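Local coordinates for 3-oxoacyl-[acyl-carrier-protein] synthase 3 (Micrococcus luteus NCTC 2665, PDB 4EWP) that probably catalyses the first condensation step of fatty acid synthesis, joining an acetyl-CoA-derived acyl group to malonyl-ACP with release of carbon dioxide, at residues R47-R55 with D300-S308; L153-I164 with M231-D239. All coordinates share one frame; numbering follows the deposited sequence.

Contact 1. Residues R47-R55 with D300-S308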
loop_
_atom_site.group_PDB
_atom_site.type_symbol
_atom_site.label_atom_id
_atom_site.label_comp_id
_atom_site.label_asym_id
_atom_site.label_seq_id
_atom_site.Cartn_x
_atom_site.Cartn_y
_atom_site.Cartn_z
ATOM N N ARG A 47 12.178 -8.670 29.801
ATOM C CA ARG A 47 10.835 -8.603 29.218
ATOM C C ARG A 47 10.787 -8.875 27.705
ATOM O O ARG A 47 9.777 -9.369 27.187
ATOM C CB ARG A 47 10.202 -7.239 29.509
ATOM C CG ARG A 47 10.039 -6.939 30.991
ATOM C CD ARG A 47 8.835 -7.666 31.579
ATOM N NE ARG A 47 7.710 -6.759 31.813
ATOM C CZ ARG A 47 6.733 -6.515 30.941
ATOM N NH1 ARG A 47 6.725 -7.112 29.755
ATOM N NH2 ARG A 47 5.759 -5.669 31.257
ATOM N N THR A 48 11.865 -8.553 26.998
ATOM C CA THR A 48 11.827 -8.549 25.530
ATOM C C THR A 48 12.976 -9.317 24.880
ATOM O O THR A 48 12.910 -9.645 23.695
ATOM C CB THR A 48 11.839 -7.117 24.986
ATOM O OG1 THR A 48 13.155 -6.568 25.125
ATOM C CG2 THR A 48 10.850 -6.255 25.755
ATOM N N GLY A 49 14.021 -9.597 25.658
ATOM C CA GLY A 49 15.186 -10.298 25.154
ATOM C C GLY A 49 16.010 -9.433 24.220
ATOM O O GLY A 49 16.841 -9.937 23.467
ATOM N N ILE A 50 15.782 -8.125 24.274
ATOM C CA ILE A 50 16.513 -7.184 23.426
ATOM C C ILE A 50 17.733 -6.622 24.147
ATOM O O ILE A 50 17.642 -6.204 25.307
ATOM C CB ILE A 50 15.606 -6.022 22.973
ATOM C CG1 ILE A 50 14.402 -6.574 22.203
ATOM C CG2 ILE A 50 16.399 -4.996 22.162
ATOM C CD1 ILE A 50 13.474 -5.506 21.622
ATOM N N VAL A 51 18.873 -6.625 23.460
ATOM C CA VAL A 51 20.109 -6.069 24.012
ATOM C C VAL A 51 20.431 -4.768 23.296
ATOM O O VAL A 51 20.672 -3.737 23.921
ATOM C CB VAL A 51 21.297 -7.031 23.837
ATOM C CG1 VAL A 51 22.601 -6.366 24.264
ATOM C CG2 VAL A 51 21.058 -8.298 24.610
ATOM N N THR A 52 20.439 -4.833 21.971
ATOM C CA THR A 52 20.614 -3.648 21.152
ATOM C C THR A 52 19.532 -3.628 20.079
ATOM O O THR A 52 18.962 -4.677 19.729
ATOM C CB THR A 52 22.006 -3.626 20.467
ATOM O OG1 THR A 52 22.099 -4.704 19.524
ATOM C CG2 THR A 52 23.124 -3.770 21.494
ATOM N N ARG A 53 19.247 -2.436 19.562
ATOM C CA ARG A 53 18.413 -2.306 18.377
ATOM C C ARG A 53 19.089 -1.415 17.330
ATOM O O ARG A 53 19.813 -0.469 17.663
ATOM C CB ARG A 53 17.007 -1.794 18.724
ATOM C CG ARG A 53 16.915 -0.304 19.070
ATOM C CD ARG A 53 17.359 -0.026 20.490
ATOM N NE ARG A 53 16.495 -0.668 21.485
ATOM C CZ ARG A 53 16.935 -1.226 22.613
ATOM N NH1 ARG A 53 16.074 -1.776 23.463
ATOM N NH2 ARG A 53 18.235 -1.223 22.904
ATOM N N GLN A 54 18.868 -1.756 16.066
ATOM C CA GLN A 54 19.339 -0.956 14.946
ATOM C C GLN A 54 18.644 0.394 14.955
ATOM O O GLN A 54 17.419 0.468 15.004
ATOM C CB GLN A 54 19.056 -1.692 13.632
ATOM C CG GLN A 54 19.915 -2.930 13.490
ATOM C CD GLN A 54 19.392 -3.945 12.501
ATOM O OE1 GLN A 54 19.919 -5.057 12.417
ATOM N NE2 GLN A 54 18.358 -3.578 11.744
ATOM N N ARG A 55 19.427 1.465 14.934
ATOM C CA ARG A 55 18.863 2.803 14.834
ATOM C C ARG A 55 19.507 3.553 13.666
ATOM O O ARG A 55 20.718 3.757 13.626
ATOM C CB ARG A 55 18.999 3.563 16.163
ATOM C CG ARG A 55 18.021 3.081 17.248
ATOM C CD ARG A 55 16.572 3.194 16.752
ATOM N NE ARG A 55 15.576 2.685 17.693
ATOM C CZ ARG A 55 15.162 3.331 18.789
ATOM N NH1 ARG A 55 15.671 4.516 19.112
ATOM N NH2 ARG A 55 14.238 2.784 19.577
ATOM N N ASP A 300 16.926 -12.997 15.811
ATOM C CA ASP A 300 17.608 -11.756 15.468
ATOM C C ASP A 300 17.242 -10.572 16.388
ATOM O O ASP A 300 18.051 -9.659 16.583
ATOM C CB ASP A 300 17.285 -11.381 14.015
ATOM C CG ASP A 300 18.255 -10.375 13.444
ATOM O OD1 ASP A 300 19.426 -10.344 13.885
ATOM O OD2 ASP A 300 17.850 -9.618 12.539
ATOM N N ILE A 301 16.028 -10.580 16.937
ATOM C CA ILE A 301 15.546 -9.472 17.768
ATOM C C ILE A 301 16.529 -9.006 18.864
ATOM O O ILE A 301 16.554 -7.824 19.212
ATOM C CB ILE A 301 14.188 -9.809 18.430
ATOM C CG1 ILE A 301 13.469 -8.528 18.865
ATOM C CG2 ILE A 301 14.384 -10.737 19.611
ATOM C CD1 ILE A 301 12.311 -8.781 19.797
ATOM N N ALA A 302 17.332 -9.928 19.402
ATOM C CA ALA A 302 18.266 -9.587 20.481
ATOM C C ALA A 302 19.252 -8.480 20.107
ATOM O O ALA A 302 19.634 -7.674 20.957
ATOM C CB ALA A 302 19.026 -10.826 20.956
ATOM N N ASP A 303 19.671 -8.455 18.841
ATOM C CA ASP A 303 20.663 -7.481 18.376
ATOM C C ASP A 303 20.069 -6.430 17.451
ATOM O O ASP A 303 20.626 -5.341 17.315
ATOM C CB ASP A 303 21.810 -8.178 17.651
ATOM C CG ASP A 303 22.413 -9.299 18.468
ATOM O OD1 ASP A 303 23.123 -8.998 19.444
ATOM O OD2 ASP A 303 22.171 -10.480 18.138
ATOM N N ALA A 304 18.949 -6.753 16.813
ATOM C CA ALA A 304 18.362 -5.850 15.829
ATOM C C ALA A 304 17.186 -5.061 16.394
ATOM O O ALA A 304 16.816 -4.017 15.853
ATOM C CB ALA A 304 17.923 -6.623 14.604
ATOM N N GLY A 305 16.596 -5.571 17.475
ATOM C CA GLY A 305 15.331 -5.047 17.956
ATOM C C GLY A 305 14.209 -5.459 17.008
ATOM O O GLY A 305 14.434 -6.248 16.090
ATOM N N ASN A 306 13.011 -4.928 17.231
ATOM C CA ASN A 306 11.846 -5.230 16.408
ATOM C C ASN A 306 11.784 -4.255 15.227
ATOM O O ASN A 306 11.505 -3.064 15.408
ATOM C CB ASN A 306 10.587 -5.141 17.283
ATOM C CG ASN A 306 9.285 -5.333 16.508
ATOM O OD1 ASN A 306 9.230 -5.188 15.284
ATOM N ND2 ASN A 306 8.214 -5.643 17.241
ATOM N N THR A 307 12.064 -4.766 14.026
ATOM C CA THR A 307 12.099 -3.947 12.816
ATOM C C THR A 307 10.863 -4.127 11.925
ATOM O O THR A 307 10.909 -3.877 10.710
ATOM C CB THR A 307 13.350 -4.234 11.966
ATOM O OG1 THR A 307 13.353 -5.609 11.563
ATOM C CG2 THR A 307 14.615 -3.922 12.749
ATOM N N SER A 308 9.765 -4.567 12.527
ATOM C CA SER A 308 8.484 -4.631 11.831
ATOM C C SER A 308 8.576 -5.418 10.512
ATOM O O SER A 308 9.036 -6.555 10.507
ATOM C CB SER A 308 7.939 -3.210 11.602
ATOM O OG SER A 308 6.536 -3.220 11.408
HETATM O O HOH W 1 24.189 -6.725 19.683
HETATM O O HOH W 2 21.724 -6.011 14.337
#

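Contact 2. Residues L153-I164 with M231-D239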
loop_
_atom_site.group_PDB
_atom_site.type_symbol
_atom_site.label_atom_id
_atom_site.label_comp_id
_atom_site.label_asym_id
_atom_site.label_seq_id
_atom_site.Cartn_x
_atom_site.Cartn_y
_atom_site.Cartn_z
ATOM N N LEU A 153 11.288 3.024 11.988
ATOM C CA LEU A 153 10.351 3.141 13.099
ATOM C C LEU A 153 10.785 4.195 14.106
ATOM O O LEU A 153 9.958 4.734 14.840
ATOM C CB LEU A 153 10.222 1.796 13.817
ATOM C CG LEU A 153 9.585 0.638 13.051
ATOM C CD1 LEU A 153 9.774 -0.648 13.807
ATOM C CD2 LEU A 153 8.098 0.910 12.839
ATOM N N SER A 154 12.083 4.480 14.164
ATOM C CA SER A 154 12.564 5.450 15.136
ATOM C C SER A 154 11.963 6.832 14.853
ATOM O O SER A 154 11.952 7.702 15.721
ATOM C CB SER A 154 14.097 5.491 15.175
ATOM O OG SER A 154 14.633 5.725 13.885
ATOM N N ASP A 155 11.441 7.032 13.648
ATOM C CA ASP A 155 10.786 8.306 13.338
ATOM C C ASP A 155 9.432 8.470 14.018
ATOM O O ASP A 155 8.944 9.594 14.138
ATOM C CB ASP A 155 10.604 8.498 11.833
ATOM C CG ASP A 155 11.859 8.965 11.166
ATOM O OD1 ASP A 155 12.676 9.635 11.843
ATOM O OD2 ASP A 155 12.026 8.650 9.971
ATOM N N VAL A 156 8.833 7.353 14.443
ATOM C CA VAL A 156 7.522 7.387 15.086
ATOM C C VAL A 156 7.460 6.787 16.510
ATOM O O VAL A 156 6.408 6.317 16.943
ATOM C CB VAL A 156 6.450 6.718 14.207
ATOM C CG1 VAL A 156 6.107 7.600 13.024
ATOM C CG2 VAL A 156 6.928 5.346 13.733
ATOM N N VAL A 157 8.566 6.811 17.243
ATOM C CA VAL A 157 8.514 6.402 18.642
ATOM C C VAL A 157 8.497 7.613 19.570
ATOM O O VAL A 157 9.053 8.661 19.251
ATOM C CB VAL A 157 9.674 5.455 19.032
ATOM C CG1 VAL A 157 9.524 4.115 18.332
ATOM C CG2 VAL A 157 11.019 6.081 18.723
ATOM N N ASP A 158 7.828 7.473 20.705
ATOM C CA ASP A 158 7.877 8.482 21.754
ATOM C C ASP A 158 8.851 7.944 22.792
ATOM O O ASP A 158 8.628 6.874 23.358
ATOM C CB ASP A 158 6.488 8.672 22.370
ATOM C CG ASP A 158 6.447 9.761 23.453
ATOM O OD1 ASP A 158 7.513 10.174 23.964
ATOM O OD2 ASP A 158 5.328 10.196 23.802
ATOM N N PRO A 159 9.944 8.678 23.037
ATOM C CA PRO A 159 11.003 8.261 23.970
ATOM C C PRO A 159 10.485 8.047 25.399
ATOM O O PRO A 159 11.133 7.346 26.187
ATOM C CB PRO A 159 11.986 9.436 23.942
ATOM C CG PRO A 159 11.675 10.189 22.700
ATOM C CD PRO A 159 10.219 9.983 22.416
ATOM N N THR A 160 9.345 8.650 25.729
ATOM C CA THR A 160 8.745 8.477 27.049
ATOM C C THR A 160 7.738 7.328 27.073
ATOM O O THR A 160 7.172 7.020 28.123
ATOM C CB THR A 160 8.032 9.761 27.527
ATOM O OG1 THR A 160 6.957 10.077 26.632
ATOM C CG2 THR A 160 9.005 10.926 27.581
ATOM N N ASP A 161 7.507 6.702 25.918
ATOM C CA ASP A 161 6.543 5.603 25.827
ATOM C C ASP A 161 7.100 4.276 26.343
ATOM O O ASP A 161 8.108 3.776 25.828
ATOM C CB ASP A 161 6.058 5.436 24.381
ATOM C CG ASP A 161 5.388 4.089 24.134
ATOM O OD1 ASP A 161 4.347 3.817 24.782
ATOM O OD2 ASP A 161 5.895 3.315 23.279
ATOM N N ARG A 162 6.446 3.688 27.341
ATOM C CA ARG A 162 6.879 2.371 27.798
ATOM C C ARG A 162 6.097 1.185 27.219
ATOM O O ARG A 162 6.333 0.041 27.602
ATOM C CB ARG A 162 6.993 2.284 29.331
ATOM C CG ARG A 162 6.170 3.289 30.125
ATOM C CD ARG A 162 6.758 3.483 31.535
ATOM N NE ARG A 162 7.258 2.232 32.108
ATOM C CZ ARG A 162 6.541 1.424 32.884
ATOM N NH1 ARG A 162 5.287 1.742 33.184
ATOM N NH2 ARG A 162 7.073 0.300 33.360
ATOM N N SER A 163 5.200 1.434 26.272
ATOM C CA SER A 163 4.465 0.315 25.673
ATOM C C SER A 163 5.220 -0.329 24.519
ATOM O O SER A 163 5.141 -1.539 24.330
ATOM C CB SER A 163 3.048 0.712 25.232
ATOM O OG SER A 163 3.059 1.508 24.058
ATOM N N ILE A 164 5.965 0.459 23.753
ATOM C CA ILE A 164 6.577 -0.089 22.540
ATOM C C ILE A 164 7.878 0.585 22.086
ATOM O O ILE A 164 8.709 -0.049 21.436
ATOM C CB ILE A 164 5.573 -0.052 21.366
ATOM C CG1 ILE A 164 6.022 -0.969 20.221
ATOM C CG2 ILE A 164 5.387 1.372 20.893
ATOM C CD1 ILE A 164 4.928 -1.273 19.218
ATOM N N MET A 231 3.616 14.679 23.095
ATOM C CA MET A 231 3.984 14.971 21.719
ATOM C C MET A 231 2.722 15.200 20.897
ATOM O O MET A 231 1.713 14.526 21.101
ATOM C CB MET A 231 4.791 13.817 21.116
ATOM C CG MET A 231 6.088 13.479 21.853
ATOM S SD MET A 231 7.050 12.137 21.091
ATOM C CE MET A 231 7.390 12.839 19.482
ATOM N N LEU A 232 2.772 16.154 19.975
ATOM C CA LEU A 232 1.709 16.299 18.986
ATOM C C LEU A 232 2.004 15.434 17.758
ATOM O O LEU A 232 1.090 14.909 17.123
ATOM C CB LEU A 232 1.533 17.765 18.582
ATOM C CG LEU A 232 0.544 18.618 19.398
ATOM C CD1 LEU A 232 0.189 17.970 20.730
ATOM C CD2 LEU A 232 1.089 20.022 19.615
ATOM N N TRP A 233 3.281 15.288 17.419
ATOM C CA TRP A 233 3.674 14.356 16.370
ATOM C C TRP A 233 3.158 12.970 16.761
ATOM O O TRP A 233 3.463 12.477 17.839
ATOM C CB TRP A 233 5.193 14.345 16.214
ATOM C CG TRP A 233 5.707 13.319 15.238
ATOM C CD1 TRP A 233 6.424 12.187 15.531
ATOM C CD2 TRP A 233 5.544 13.328 13.812
ATOM N NE1 TRP A 233 6.723 11.501 14.373
ATOM C CE2 TRP A 233 6.192 12.179 13.307
ATOM C CE3 TRP A 233 4.924 14.200 12.914
ATOM C CZ2 TRP A 233 6.232 11.882 11.945
ATOM C CZ3 TRP A 233 4.964 13.899 11.560
ATOM C CH2 TRP A 233 5.612 12.749 11.091
ATOM N N PRO A 234 2.339 12.349 15.903
ATOM C CA PRO A 234 1.775 11.046 16.267
ATOM C C PRO A 234 2.872 10.001 16.408
ATOM O O PRO A 234 3.809 9.967 15.603
ATOM C CB PRO A 234 0.891 10.690 15.062
ATOM C CG PRO A 234 0.622 11.977 14.379
ATOM C CD PRO A 234 1.858 12.817 14.593
ATOM N N THR A 235 2.752 9.156 17.425
ATOM C CA THR A 235 3.727 8.102 17.646
ATOM C C THR A 235 3.035 6.782 17.927
ATOM O O THR A 235 1.868 6.750 18.289
ATOM C CB THR A 235 4.666 8.434 18.807
ATOM O OG1 THR A 235 3.891 8.695 19.990
ATOM C CG2 THR A 235 5.502 9.646 18.471
ATOM N N LEU A 236 3.781 5.698 17.759
ATOM C CA LEU A 236 3.268 4.347 17.903
ATOM C C LEU A 236 3.006 3.994 19.371
ATOM O O LEU A 236 3.711 4.440 20.279
ATOM C CB LEU A 236 4.276 3.379 17.284
ATOM C CG LEU A 236 3.838 2.234 16.377
ATOM C CD1 LEU A 236 2.711 2.634 15.471
ATOM C CD2 LEU A 236 5.035 1.761 15.554
ATOM N N ARG A 237 1.975 3.192 19.600
ATOM C CA ARG A 237 1.614 2.772 20.946
ATOM C C ARG A 237 0.988 1.389 20.835
ATOM O O ARG A 237 0.536 0.996 19.751
ATOM C CB ARG A 237 0.660 3.808 21.576
ATOM C CG ARG A 237 -0.610 3.260 22.204
ATOM C CD ARG A 237 -1.717 3.008 21.188
ATOM N NE ARG A 237 -2.358 1.710 21.400
ATOM C CZ ARG A 237 -3.120 1.409 22.447
ATOM N NH1 ARG A 237 -3.348 2.314 23.392
ATOM N NH2 ARG A 237 -3.657 0.203 22.550
ATOM N N GLN A 238 0.986 0.629 21.925
ATOM C CA GLN A 238 0.299 -0.653 21.903
ATOM C C GLN A 238 -0.228 -1.072 23.269
ATOM O O GLN A 238 0.318 -0.705 24.311
ATOM C CB GLN A 238 1.217 -1.749 21.364
ATOM C CG GLN A 238 2.270 -2.209 22.369
ATOM C CD GLN A 238 3.062 -3.405 21.888
ATOM O OE1 GLN A 238 2.712 -4.039 20.897
ATOM N NE2 GLN A 238 4.145 -3.714 22.589
ATOM N N ASP A 239 -1.293 -1.864 23.244
ATOM C CA ASP A 239 -1.725 -2.608 24.415
ATOM C C ASP A 239 -0.860 -3.879 24.493
ATOM O O ASP A 239 -1.173 -4.896 23.870
ATOM C CB ASP A 239 -3.197 -2.971 24.256
ATOM C CG ASP A 239 -3.698 -3.849 25.377
ATOM O OD1 ASP A 239 -2.865 -4.290 26.179
ATOM O OD2 ASP A 239 -4.916 -4.108 25.452
HETATM O O HOH W 3 6.632 5.052 20.902
HETATM O O HOH W 4 4.437 12.434 25.203
#

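Contact 1. Residues R47-R55 with D300-S308
T52 and D303 show how a short helix can be tied to a passing strand through the carbonyls of its C-terminal turn. T52 OG1, held between backbone N and carbonyl carbon (chi1 66°), gives its proton to D303 O at 2.7 Å. A water donates to both T52 OG1 and D303 OD1, so the hydroxyl is also an acceptor; D303 OD2 turns to R318 in a salt bridge. One residue back, A302 O takes two amides, V51 N at 2.8 Å and T52 N at 3.1 Å, the first on a lone pair in the carbonyl plane. Q54 N reaches A304 O from above its plane. The Q54 side chain starts beside its own N, then runs extended (chi2 160°), which lays its amide along A304: OE1 comes 3.3 Å from A304 CB, while NE2 lies near T307 CG2. NE2 donates to D170 O, and OE1 accepts from R23 and from a water that also reaches D303 O weakly. I50 and I301 cross at about a right angle, I50 CG1 meeting I301 CD1 at 3.9 Å in a buried apolar patch; I50 CG2 sits over the rim of one face of the R53 guanidinium, whose NH2 donates to V28 O. Because G305, at positive phi just past the helix, has no side chain, R53 CB can lie 3.7 Å from G305 CA, where a CB would clash. N306 follows, its OD1 closing an Asx turn onto S308 N. The arrangement belongs to the thiolase-like fold of FabH enzymes, where this loop carries the predicted active-site asparagine close to H275 and C123.

Contact 2. Residues L153-I164 with M231-D239
V156, D155 and S163 offer their backbone oxygens to L236, W233 and Q238, making three of the four direct hydrogen bonds between the segments. L236 N meets V156 O at 2.8 Å, almost in line with the carbonyl, and the W233 indole, its CG anti to the backbone N (chi1 175°), brings NE1 to D155 O at 2.9 Å. Q238 extends beyond CG to place NE2 3.0 Å from S163 O, while its backbone N donates to S163 OG.

That hydroxyl in turn donates to the syn lone pair of D161 OD1, which S163 N meets from above the carboxylate plane; I164 N goes to D161 OD2. One carboxylate thus fixes the turn that offers S163 to the strand. D158 works similarly, its OD1 accepting T160 N and T160 OG1 from one face. Waters extend the network: one links D158 N, D161 OD2 and L236 O, another joins D158 OD2 to M231 N.

In van der Waals packing, the M231 thioether lies against the D158 carboxylate, SD 3.4 Å from CG, the side chains sliding past each other in opposite directions. With D158 cut back to an alanine, T160 N and OG1 would probably lose their shared acceptor and M231 N its water link, and a gap would be likely beside the sulfur. Apolar contacts include P159 CD with M231 SD (4.1 Å) and L153 CD2 with L236 CD2. I164 crosses Q238 at about a right angle, CD1 3.9 Å from Q238 CD.

The second subunit borders this region: its R210 pairs with D155 OD1, whose OD2 pairs with R152 of its own chain, and its E214 accepts from W233 N. The whole joins a loop between two core-sheet strands to a two-stranded antiparallel sheet formed with strand 200-202, beside the FabH dimer interface.

Contact 2 is nested along the chain within the loop that contact 1 closes: 47-55 comes first, then 153-164 and 231-239, and 300-308 last. Their centres lie 16 Å apart, and the two touch directly where L153 CD1 packs 3.4 Å from N306 O and 3.8 Å from S308 CB, with R55 meeting S154 nearby. The segment 153-164 leaves strand 144-152 and leads toward strand 170-180, both in one five-stranded sheet, whereas 300-308 follows strand 296-297 of the other. The predicted active-site residue N306 thus belongs to contact 1 and borders L153 of contact 2, while D155, M231, L232, W233 and L236 of contact 2 meet the second subunit, which does not touch contact 1.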